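Decaprenyl diphosphate synthase (Rhodobacter capsulatus, PDB 3MZV) probably makes the all-trans polyprenyl diphosphate precursor of the isoprenoid quinone side chain, extending farnesyl diphosphate with isopentenyl diphosphate units in a magnesium-dependent reaction. Local coordinates at residues P58-A63 with Q319-L324; R66-G71 with G195-D200; V202-D207 with A310-H315; G209-I214 with D303-A308. All blocks are in the same frame, centred on the assembly; numbering follows the deposited sequence.

Contact 1. Residues P58-A63 with Q319-L324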
# COMPACT_ATOMS: atom_id res chain seq x y z
N PRO B 58 1.77 -13.76 -12.62
CA PRO B 58 0.43 -14.26 -12.84
C PRO B 58 0.38 -15.61 -13.55
O PRO B 58 -0.53 -16.40 -13.29
CB PRO B 58 -0.21 -13.17 -13.69
CG PRO B 58 0.96 -12.44 -14.31
CD PRO B 58 1.94 -12.43 -13.22
N MET B 59 1.34 -15.88 -14.45
CA MET B 59 1.38 -17.20 -15.10
C MET B 59 1.53 -18.32 -14.11
O MET B 59 1.02 -19.42 -14.35
CB MET B 59 2.51 -17.33 -16.13
CG MET B 59 2.38 -16.41 -17.25
SD MET B 59 3.43 -16.92 -18.69
CE MET B 59 2.35 -16.10 -19.81
N LEU B 60 2.27 -18.07 -13.06
CA LEU B 60 2.54 -19.09 -12.06
C LEU B 60 1.23 -19.49 -11.37
O LEU B 60 1.02 -20.67 -11.07
CB LEU B 60 3.56 -18.62 -11.04
CG LEU B 60 5.06 -18.73 -11.45
CD1 LEU B 60 5.95 -18.31 -10.29
CD2 LEU B 60 5.42 -20.12 -11.84
N THR B 61 0.37 -18.49 -11.11
CA THR B 61 -0.91 -18.78 -10.47
C THR B 61 -1.82 -19.57 -11.39
O THR B 61 -2.39 -20.59 -10.99
CB THR B 61 -1.60 -17.49 -10.06
OG1 THR B 61 -0.84 -16.88 -9.04
CG2 THR B 61 -3.08 -17.73 -9.57
N LEU B 62 -1.97 -19.09 -12.63
CA LEU B 62 -2.78 -19.79 -13.63
C LEU B 62 -2.29 -21.23 -13.84
O LEU B 62 -3.09 -22.15 -13.87
CB LEU B 62 -2.71 -19.07 -14.96
CG LEU B 62 -3.25 -17.64 -14.99
CD1 LEU B 62 -2.98 -17.06 -16.40
CD2 LEU B 62 -4.72 -17.58 -14.59
N ALA B 63 -0.98 -21.40 -14.03
CA ALA B 63 -0.40 -22.72 -14.27
C ALA B 63 -0.66 -23.68 -13.08
O ALA B 63 -1.03 -24.86 -13.29
CB ALA B 63 1.13 -22.63 -14.61
N GLN B 319 5.61 -30.24 -16.76
CA GLN B 319 6.82 -30.22 -17.56
C GLN B 319 7.18 -28.78 -17.96
O GLN B 319 8.33 -28.42 -17.94
CB GLN B 319 6.71 -31.14 -18.78
CG GLN B 319 8.04 -31.46 -19.45
CD GLN B 319 8.38 -30.46 -20.56
OE1 GLN B 319 7.49 -29.84 -21.14
NE2 GLN B 319 9.68 -30.31 -20.85
N MET B 320 6.20 -27.94 -18.27
CA MET B 320 6.49 -26.58 -18.63
C MET B 320 7.10 -25.79 -17.44
O MET B 320 7.98 -24.97 -17.64
CB MET B 320 5.25 -25.86 -19.20
CG MET B 320 4.93 -26.21 -20.67
SD MET B 320 3.41 -25.39 -21.33
CE MET B 320 2.31 -26.79 -21.11
N LEU B 321 6.64 -26.07 -16.21
CA LEU B 321 7.23 -25.46 -15.02
C LEU B 321 8.64 -25.95 -14.77
O LEU B 321 9.47 -25.20 -14.26
CB LEU B 321 6.35 -25.71 -13.77
CG LEU B 321 5.01 -24.97 -13.76
CD1 LEU B 321 4.20 -25.37 -12.50
CD2 LEU B 321 5.15 -23.46 -13.84
N ASP B 322 8.88 -27.21 -15.09
CA ASP B 322 10.22 -27.77 -15.07
C ASP B 322 11.14 -26.99 -16.04
O ASP B 322 12.24 -26.51 -15.63
CB ASP B 322 10.16 -29.27 -15.39
CG ASP B 322 11.41 -30.04 -14.96
OD1 ASP B 322 12.48 -29.81 -15.53
OD2 ASP B 322 11.31 -30.93 -14.09
N ASP B 323 10.69 -26.81 -17.28
CA ASP B 323 11.48 -26.05 -18.26
C ASP B 323 11.63 -24.60 -17.78
O ASP B 323 12.64 -23.95 -18.04
CB ASP B 323 10.84 -26.02 -19.65
CG ASP B 323 10.86 -27.34 -20.36
OD1 ASP B 323 11.71 -28.19 -20.08
OD2 ASP B 323 10.01 -27.53 -21.25
N LEU B 324 10.62 -24.08 -17.12
CA LEU B 324 10.71 -22.69 -16.67
C LEU B 324 11.87 -22.53 -15.64
O LEU B 324 12.53 -21.48 -15.60
CB LEU B 324 9.40 -22.22 -16.11
CG LEU B 324 9.31 -20.77 -15.66
CD1 LEU B 324 9.49 -19.77 -16.82
CD2 LEU B 324 7.95 -20.57 -14.94
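Leu-60 and Leu-321 meet through one methyl each, CD2 of Leu-60 lying 3.9 Å from CD2 of Leu-321. The same Leu-60 CD2 also reaches Leu-324, whose CD2 is 4.0 Å away, which leaves a single methyl lodged between two leucines one helical turn apart. Leu-321 CD2 has a second neighbour as well, the CB of Ala-63 at 4.2 Å, and the four side chains form a chain of methyl contacts running from Leu-324 through Leu-60 and Leu-321 to Ala-63. All four are buried and apolar, so the contact rests on dispersion and the exclusion of water. The two opposing leucines of 319-324 take different first torsions: CG of Leu-321 is anti to its carbonyl carbon, beside the backbone N (chi1 -69°), whereas CG of Leu-324 is anti to its backbone N (chi1 -177°). Each conformation presents a CD2 to the same methyl of Leu-60. The helices run nearly antiparallel, at 153° between their directions, and their axes come no closer than 11.7 Å. At that separation the backbones do not touch, and the leucine side chains reach across between them. Further out, the hydroxyl of Tyr-208 is hydrogen-bonded to the carbonyl O of Leu-321, and the Tyr-208 side chain touches both Leu-60 and Leu-324. In this mainly helical polyprenyl synthase fold, helix 56-67 packs on the C-terminal helix 316-328, with helix 199-224 placing Tyr-208 and Leu-212 against both, and helix 11-17 touching Met-59 and Leu-324.

Contact 2. Residues R66-G71 with G195-D200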
# COMPACT_ATOMS: atom_id res chain seq x y z
N ARG B 66 -4.48 -24.67 -13.00
CA ARG B 66 -4.82 -25.57 -14.12
C ARG B 66 -4.08 -26.91 -13.96
O ARG B 66 -4.62 -27.96 -14.30
CB ARG B 66 -4.44 -24.94 -15.48
CG ARG B 66 -5.27 -23.73 -15.89
CD ARG B 66 -6.64 -24.12 -16.33
NE ARG B 66 -7.41 -23.01 -16.90
CZ ARG B 66 -8.64 -23.13 -17.40
NH1 ARG B 66 -9.23 -24.33 -17.45
NH2 ARG B 66 -9.29 -22.07 -17.87
N LEU B 67 -2.87 -26.88 -13.42
CA LEU B 67 -2.14 -28.11 -13.17
C LEU B 67 -2.85 -29.07 -12.19
O LEU B 67 -2.71 -30.29 -12.30
CB LEU B 67 -0.71 -27.80 -12.66
CG LEU B 67 0.20 -28.93 -12.19
CD1 LEU B 67 0.27 -30.03 -13.28
CD2 LEU B 67 1.60 -28.39 -11.89
N VAL B 68 -3.55 -28.54 -11.19
CA VAL B 68 -4.27 -29.41 -10.26
C VAL B 68 -5.72 -29.65 -10.72
O VAL B 68 -6.57 -30.15 -9.95
CB VAL B 68 -4.17 -28.87 -8.81
CG1 VAL B 68 -2.72 -28.82 -8.34
CG2 VAL B 68 -4.89 -27.52 -8.67
N GLY B 69 -6.04 -29.26 -11.95
CA GLY B 69 -7.34 -29.56 -12.57
C GLY B 69 -8.48 -28.55 -12.39
O GLY B 69 -9.63 -28.91 -12.56
N TYR B 70 -8.15 -27.31 -12.03
CA TYR B 70 -9.16 -26.31 -11.78
C TYR B 70 -9.69 -25.81 -13.11
O TYR B 70 -8.92 -25.59 -14.02
CB TYR B 70 -8.55 -25.14 -11.03
CG TYR B 70 -9.53 -24.12 -10.53
CD1 TYR B 70 -10.60 -24.48 -9.69
CD2 TYR B 70 -9.41 -22.80 -10.91
CE1 TYR B 70 -11.49 -23.53 -9.20
CE2 TYR B 70 -10.25 -21.85 -10.42
CZ TYR B 70 -11.31 -22.21 -9.57
OH TYR B 70 -12.19 -21.24 -9.12
N GLY B 71 -11.00 -25.67 -13.19
CA GLY B 71 -11.67 -25.19 -14.40
C GLY B 71 -12.06 -23.72 -14.35
O GLY B 71 -12.64 -23.22 -15.31
N GLY B 195 -7.77 -24.43 -6.61
CA GLY B 195 -8.09 -25.67 -7.31
C GLY B 195 -8.36 -26.85 -6.38
O GLY B 195 -8.59 -27.96 -6.84
N GLY B 196 -8.34 -26.63 -5.08
CA GLY B 196 -8.72 -27.66 -4.11
C GLY B 196 -7.72 -28.77 -4.04
O GLY B 196 -8.07 -29.91 -3.71
N ALA B 197 -6.46 -28.48 -4.36
CA ALA B 197 -5.48 -29.55 -4.43
C ALA B 197 -5.24 -30.11 -3.03
O ALA B 197 -5.42 -29.40 -2.06
CB ALA B 197 -4.14 -29.08 -5.07
N PRO B 198 -4.80 -31.39 -2.96
CA PRO B 198 -4.34 -31.98 -1.71
C PRO B 198 -3.25 -31.10 -1.08
O PRO B 198 -2.45 -30.46 -1.80
CB PRO B 198 -3.73 -33.32 -2.16
CG PRO B 198 -4.45 -33.63 -3.44
CD PRO B 198 -4.66 -32.31 -4.10
N GLU B 199 -3.21 -31.06 0.25
CA GLU B 199 -2.29 -30.15 0.92
C GLU B 199 -0.81 -30.45 0.60
O GLU B 199 -0.00 -29.54 0.53
CB GLU B 199 -2.57 -30.10 2.43
CG GLU B 199 -3.88 -29.35 2.84
CD GLU B 199 -3.97 -27.94 2.22
OE1 GLU B 199 -2.93 -27.24 2.18
OE2 GLU B 199 -5.07 -27.56 1.76
N ASP B 200 -0.43 -31.71 0.38
CA ASP B 200 0.93 -31.97 -0.02
C ASP B 200 1.30 -31.36 -1.38
O ASP B 200 2.46 -31.00 -1.60
CB ASP B 200 1.31 -33.47 0.05
CG ASP B 200 0.54 -34.36 -0.94
OD1 ASP B 200 -0.54 -34.02 -1.41
OD2 ASP B 200 1.01 -35.49 -1.21
O HOH W 1 -9.34 -28.59 -9.21
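Tyr-70 and Gly-195 bring their backbones close together, with CA of Tyr-70 only 4.6 Å from CA of Gly-195, while Val-68 faces Ala-197 at a wider CA spacing. Each segment includes a helix end. Helix 56-67 ends in a Schellman motif in which Gly-69, at positive phi (90°), sends its N to the carbonyl O of Arg-66 at 3.0 Å, and Tyr-70 N bonds back to the carbonyl O of Ala-65. Gly-196, with positive phi as well, closes helix 169-194 in the same way, before Pro-198 takes the N-cap position of helix 199-224. The contact thus sets two Schellman-capped helix ends side by side on the rim of the helical polyprenyl synthase fold, and joins the 56-67 end to the short connection between helices 169-194 and 199-224. Val-68 works with both branches: CG1 meets CB of Ala-197 at 3.6 Å, and CG2 rests 3.9 Å from CA of Gly-195, where glycine has no side chain. That CG2 sits between the backbone N and carbonyl carbon of its own residue. On the neighbouring side the Tyr-70 ring lies with one face over Gly-195 N, its CD1 3.7 Å from Gly-195 CA. The ring is directed there by CG anti to the backbone N (chi1 -172°). Its hydroxyl is hydrogen-bonded to Phe-74 N, and the ring of His-75 meets it nearly at right angles. A water donates to the carbonyl O of Gly-195 at 2.6 Å and, over a longer 3.3 Å, to the carbonyl O of Val-68, bridging two backbone acceptors.

Contact 3. Residues V202-D207 with A310-H315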
# COMPACT_ATOMS: atom_id res chain seq x y z
N VAL B 202 -0.27 -28.51 -2.52
CA VAL B 202 -0.18 -27.09 -2.18
C VAL B 202 1.20 -26.76 -1.66
O VAL B 202 1.83 -25.83 -2.12
CB VAL B 202 -1.20 -26.67 -1.13
CG1 VAL B 202 -1.00 -25.21 -0.71
CG2 VAL B 202 -2.66 -26.89 -1.64
N GLN B 203 1.70 -27.56 -0.72
CA GLN B 203 3.03 -27.34 -0.17
C GLN B 203 4.12 -27.47 -1.25
O GLN B 203 5.05 -26.67 -1.28
CB GLN B 203 3.29 -28.27 1.04
CG GLN B 203 4.66 -28.08 1.68
CD GLN B 203 4.79 -26.73 2.38
OE1 GLN B 203 3.82 -26.21 2.96
NE2 GLN B 203 6.00 -26.13 2.29
N ALA B 204 3.99 -28.45 -2.16
CA ALA B 204 4.99 -28.63 -3.20
C ALA B 204 4.97 -27.41 -4.12
O ALA B 204 6.02 -26.95 -4.54
CB ALA B 204 4.75 -29.89 -4.01
N LEU B 205 3.79 -26.89 -4.40
CA LEU B 205 3.72 -25.72 -5.29
C LEU B 205 4.36 -24.53 -4.59
O LEU B 205 5.07 -23.73 -5.24
CB LEU B 205 2.29 -25.39 -5.67
CG LEU B 205 1.64 -26.31 -6.68
CD1 LEU B 205 0.07 -26.19 -6.60
CD2 LEU B 205 2.17 -26.06 -8.08
N PHE B 206 4.09 -24.40 -3.30
CA PHE B 206 4.73 -23.33 -2.53
C PHE B 206 6.27 -23.44 -2.65
O PHE B 206 6.92 -22.44 -2.92
CB PHE B 206 4.30 -23.38 -1.03
CG PHE B 206 5.01 -22.37 -0.16
CD1 PHE B 206 6.23 -22.67 0.45
CD2 PHE B 206 4.45 -21.11 0.06
CE1 PHE B 206 6.91 -21.74 1.25
CE2 PHE B 206 5.09 -20.16 0.90
CZ PHE B 206 6.32 -20.46 1.48
N ASP B 207 6.80 -24.66 -2.46
CA ASP B 207 8.23 -24.90 -2.40
C ASP B 207 8.82 -24.63 -3.77
O ASP B 207 9.89 -24.01 -3.86
CB ASP B 207 8.56 -26.34 -1.97
CG ASP B 207 8.22 -26.65 -0.52
OD1 ASP B 207 7.95 -25.75 0.30
OD2 ASP B 207 8.20 -27.84 -0.19
N ALA B 310 8.02 -32.93 -8.24
CA ALA B 310 7.85 -34.37 -8.30
C ALA B 310 6.56 -34.83 -7.62
O ALA B 310 6.00 -35.88 -7.99
CB ALA B 310 9.09 -35.09 -7.71
N LYS B 311 6.03 -34.04 -6.66
CA LYS B 311 4.78 -34.42 -5.98
C LYS B 311 3.52 -34.00 -6.73
O LYS B 311 2.42 -34.30 -6.29
CB LYS B 311 4.71 -33.88 -4.54
CG LYS B 311 5.77 -34.50 -3.57
CD LYS B 311 7.09 -33.71 -3.59
CE LYS B 311 7.88 -33.94 -2.29
NZ LYS B 311 9.09 -33.06 -2.14
N LEU B 312 3.68 -33.35 -7.87
CA LEU B 312 2.53 -32.85 -8.61
C LEU B 312 2.16 -33.82 -9.75
O LEU B 312 2.99 -34.64 -10.15
CB LEU B 312 2.84 -31.44 -9.08
CG LEU B 312 3.19 -30.51 -7.89
CD1 LEU B 312 3.72 -29.20 -8.35
CD2 LEU B 312 1.98 -30.31 -6.98
N PRO B 313 0.93 -33.73 -10.28
CA PRO B 313 0.51 -34.69 -11.30
C PRO B 313 1.26 -34.49 -12.60
O PRO B 313 1.72 -33.37 -12.89
CB PRO B 313 -0.98 -34.39 -11.51
CG PRO B 313 -1.29 -33.24 -10.77
CD PRO B 313 -0.18 -32.87 -9.85
N ASP B 314 1.40 -35.57 -13.37
CA ASP B 314 2.18 -35.49 -14.59
C ASP B 314 1.35 -34.90 -15.75
O ASP B 314 0.95 -35.60 -16.67
CB ASP B 314 2.78 -36.87 -14.94
CG ASP B 314 3.87 -36.78 -15.96
OD1 ASP B 314 4.43 -35.66 -16.12
OD2 ASP B 314 4.21 -37.82 -16.57
N HIS B 315 1.16 -33.58 -15.70
CA HIS B 315 0.33 -32.79 -16.58
C HIS B 315 1.33 -32.03 -17.49
O HIS B 315 2.47 -31.76 -17.09
CB HIS B 315 -0.49 -31.82 -15.70
CG HIS B 315 -1.49 -30.98 -16.42
ND1 HIS B 315 -1.15 -29.85 -17.14
CD2 HIS B 315 -2.84 -31.11 -16.53
CE1 HIS B 315 -2.24 -29.33 -17.68
NE2 HIS B 315 -3.28 -30.07 -17.33
O HOH W 2 9.02 -29.76 -1.89
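Leu-205 and Leu-312 lie slantwise against each other, branch to branch: CD2 of Leu-205 approaches CD1 of Leu-312 to 3.5 Å, a close methyl contact. Both methyls of Leu-312 face the branch point of Leu-205, Leu-205 CG lying 3.9 Å from Leu-312 CD1 and 4.0 Å from Leu-312 CD2. CD2 of Leu-312 also turns to Ala-204, whose CB is 4.1 Å away, so this one leucine spans two successive residues of the helix. In Leu-205 the CB leaves the backbone across the line to the other segment, and it is CG, set anti to the carbonyl carbon (chi1 -74°), that carries the methyls over to Leu-312. Lys-311 reaches the helix by its root: its CB lies 4.0 Å from Ala-204 CB. Beyond that its chain bends at chi2 (89°) and runs along the outside of the helix toward Asp-207. The two charged ends do not touch. A water donates to Asp-207 OD2 at 2.7 Å and weakly accepts from Lys-311 NZ. The connection between helices 290-308 and 316-328 is thereby laid on helix 199-224, and Leu-312 is further placed by its carbonyl O, which accepts from Arg-318. Leu-205 also touches Ala-64 of helix 56-67. The chemistry is divided by depth: a buried apolar inner part made of Ala-204, Leu-205 and Leu-312, and an outer border where Asp-207 and Lys-311 share a bridging water, the bond to the lysine being weak; the attraction between their charges is probably modest and screened by solvent.

Contact 4. Residues G209-I214 with D303-A308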
# COMPACT_ATOMS: atom_id res chain seq x y z
N GLY B 209 7.61 -22.48 -6.03
CA GLY B 209 7.63 -21.07 -6.24
C GLY B 209 8.69 -20.37 -5.42
O GLY B 209 9.35 -19.48 -5.93
N ASP B 210 8.84 -20.75 -4.16
CA ASP B 210 9.86 -20.19 -3.27
C ASP B 210 11.26 -20.37 -3.87
O ASP B 210 12.01 -19.43 -3.99
CB ASP B 210 9.78 -20.88 -1.89
CG ASP B 210 10.87 -20.47 -0.93
OD1 ASP B 210 10.91 -19.29 -0.49
OD2 ASP B 210 11.69 -21.35 -0.58
N ALA B 211 11.59 -21.60 -4.25
CA ALA B 211 12.90 -21.88 -4.87
C ALA B 211 13.12 -21.12 -6.19
O ALA B 211 14.20 -20.60 -6.49
CB ALA B 211 13.06 -23.42 -5.07
N LEU B 212 12.12 -21.11 -7.05
CA LEU B 212 12.27 -20.42 -8.32
C LEU B 212 12.50 -18.93 -8.09
O LEU B 212 13.24 -18.30 -8.86
CB LEU B 212 11.04 -20.64 -9.22
CG LEU B 212 11.02 -20.21 -10.69
CD1 LEU B 212 11.81 -21.17 -11.52
CD2 LEU B 212 9.54 -20.15 -11.15
N GLY B 213 11.77 -18.34 -7.14
CA GLY B 213 11.88 -16.91 -6.88
C GLY B 213 13.25 -16.55 -6.31
O GLY B 213 13.86 -15.56 -6.72
N ILE B 214 13.74 -17.39 -5.39
CA ILE B 214 15.09 -17.28 -4.89
C ILE B 214 16.10 -17.34 -6.06
O ILE B 214 16.89 -16.41 -6.20
CB ILE B 214 15.41 -18.30 -3.85
CG1 ILE B 214 14.66 -18.00 -2.58
CG2 ILE B 214 16.97 -18.29 -3.55
CD1 ILE B 214 14.57 -19.16 -1.64
N ASP B 303 17.48 -26.63 -8.80
CA ASP B 303 17.37 -28.06 -8.45
C ASP B 303 16.32 -28.30 -7.39
O ASP B 303 15.51 -29.21 -7.51
CB ASP B 303 18.68 -28.62 -7.91
CG ASP B 303 18.60 -30.11 -7.60
OD1 ASP B 303 18.42 -30.88 -8.55
OD2 ASP B 303 18.75 -30.50 -6.42
N THR B 304 16.36 -27.50 -6.33
CA THR B 304 15.38 -27.58 -5.30
C THR B 304 13.97 -27.35 -5.87
O THR B 304 13.07 -28.04 -5.50
CB THR B 304 15.69 -26.59 -4.15
OG1 THR B 304 17.00 -26.88 -3.64
CG2 THR B 304 14.68 -26.72 -3.03
N ALA B 305 13.80 -26.40 -6.77
CA ALA B 305 12.50 -26.12 -7.37
C ALA B 305 12.02 -27.32 -8.15
O ALA B 305 10.88 -27.78 -7.97
CB ALA B 305 12.59 -24.90 -8.27
N ARG B 306 12.87 -27.83 -9.03
CA ARG B 306 12.56 -29.01 -9.82
C ARG B 306 12.17 -30.22 -8.98
O ARG B 306 11.18 -30.89 -9.30
CB ARG B 306 13.74 -29.34 -10.72
CG ARG B 306 13.57 -30.61 -11.54
CD ARG B 306 14.61 -30.66 -12.74
NE ARG B 306 15.54 -29.55 -12.62
CZ ARG B 306 15.51 -28.43 -13.34
NH1 ARG B 306 16.41 -27.49 -13.08
NH2 ARG B 306 14.64 -28.25 -14.30
N LYS B 307 12.85 -30.45 -7.87
CA LYS B 307 12.50 -31.56 -6.93
C LYS B 307 11.11 -31.42 -6.33
O LYS B 307 10.40 -32.39 -6.11
CB LYS B 307 13.48 -31.66 -5.75
CG LYS B 307 14.58 -32.72 -5.85
CD LYS B 307 15.56 -32.46 -6.92
CE LYS B 307 16.71 -33.52 -6.88
NZ LYS B 307 17.63 -33.36 -8.03
N ALA B 308 10.73 -30.19 -6.02
CA ALA B 308 9.41 -29.93 -5.48
C ALA B 308 8.31 -30.35 -6.45
O ALA B 308 7.25 -30.78 -6.03
CB ALA B 308 9.28 -28.43 -5.19
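Thr-304, with OG1 beside its backbone N (chi1 -58°) and CG2 anti to that N, presents its methyl to Ala-211 across the helix pair: Thr-304 CG2 and Ala-211 CB are 4.2 Å apart. The hydroxyl instead makes a weak hydrogen bond to the carbonyl O of Gly-300, one turn earlier on the same helix. The closest packing needs no torsion at all, since it joins two alanines. CB of Ala-211 is 3.6 Å from CB of Ala-305 and 3.5 Å from Ala-305 N, so this methyl is pressed on backbone as well as side chain. In return, Ala-305 CB lies 4.0 Å from Leu-212 N. The helices are nearly antiparallel, at 159°, and their axes come within 7.9 Å, a short spacing that small residues at the crossing permit. Trp-301 adds to the packing around Ala-211, and Tyr-208 touches Ala-305. On the outer face of helix 290-308, Lys-307 NZ forms a salt bridge to Asp-303 OD1 at 2.7 Å, meeting it on the syn side and a little out of the carboxylate plane. Arg-306 forms a salt bridge to Asp-322 of helix 316-328. Helices 199-224 and 290-308 are held together here by close methyl-to-methyl and methyl-to-backbone packing, while the charges of Asp-303, Lys-307 and Arg-306 are paired within helix 290-308 or with Asp-322.

Contacts 2, 3 and 4 all involve helix 199-224 or the connection leading into it, and contacts 1 and 2 share helix 56-67. Contacts 1, 3 and 4 are largely buried, whereas contact 2 is only partly so and lies farthest from the chain's centre. Contact 1 bridges widely spaced helices with leucines; contact 4, nearest the centre, uses alanines at close range; contacts 2 and 3 involve loops and enlist water at their margins. Contact 4 is tied to contact 1 by Leu-212 and by the Arg-306 salt bridge. Leu-67 packs on Leu-321 between contacts 1 and 2, its carbonyl O lies against Pro-313 between contacts 2 and 3, and Ala-308 adjoins Ala-204 between contacts 3 and 4.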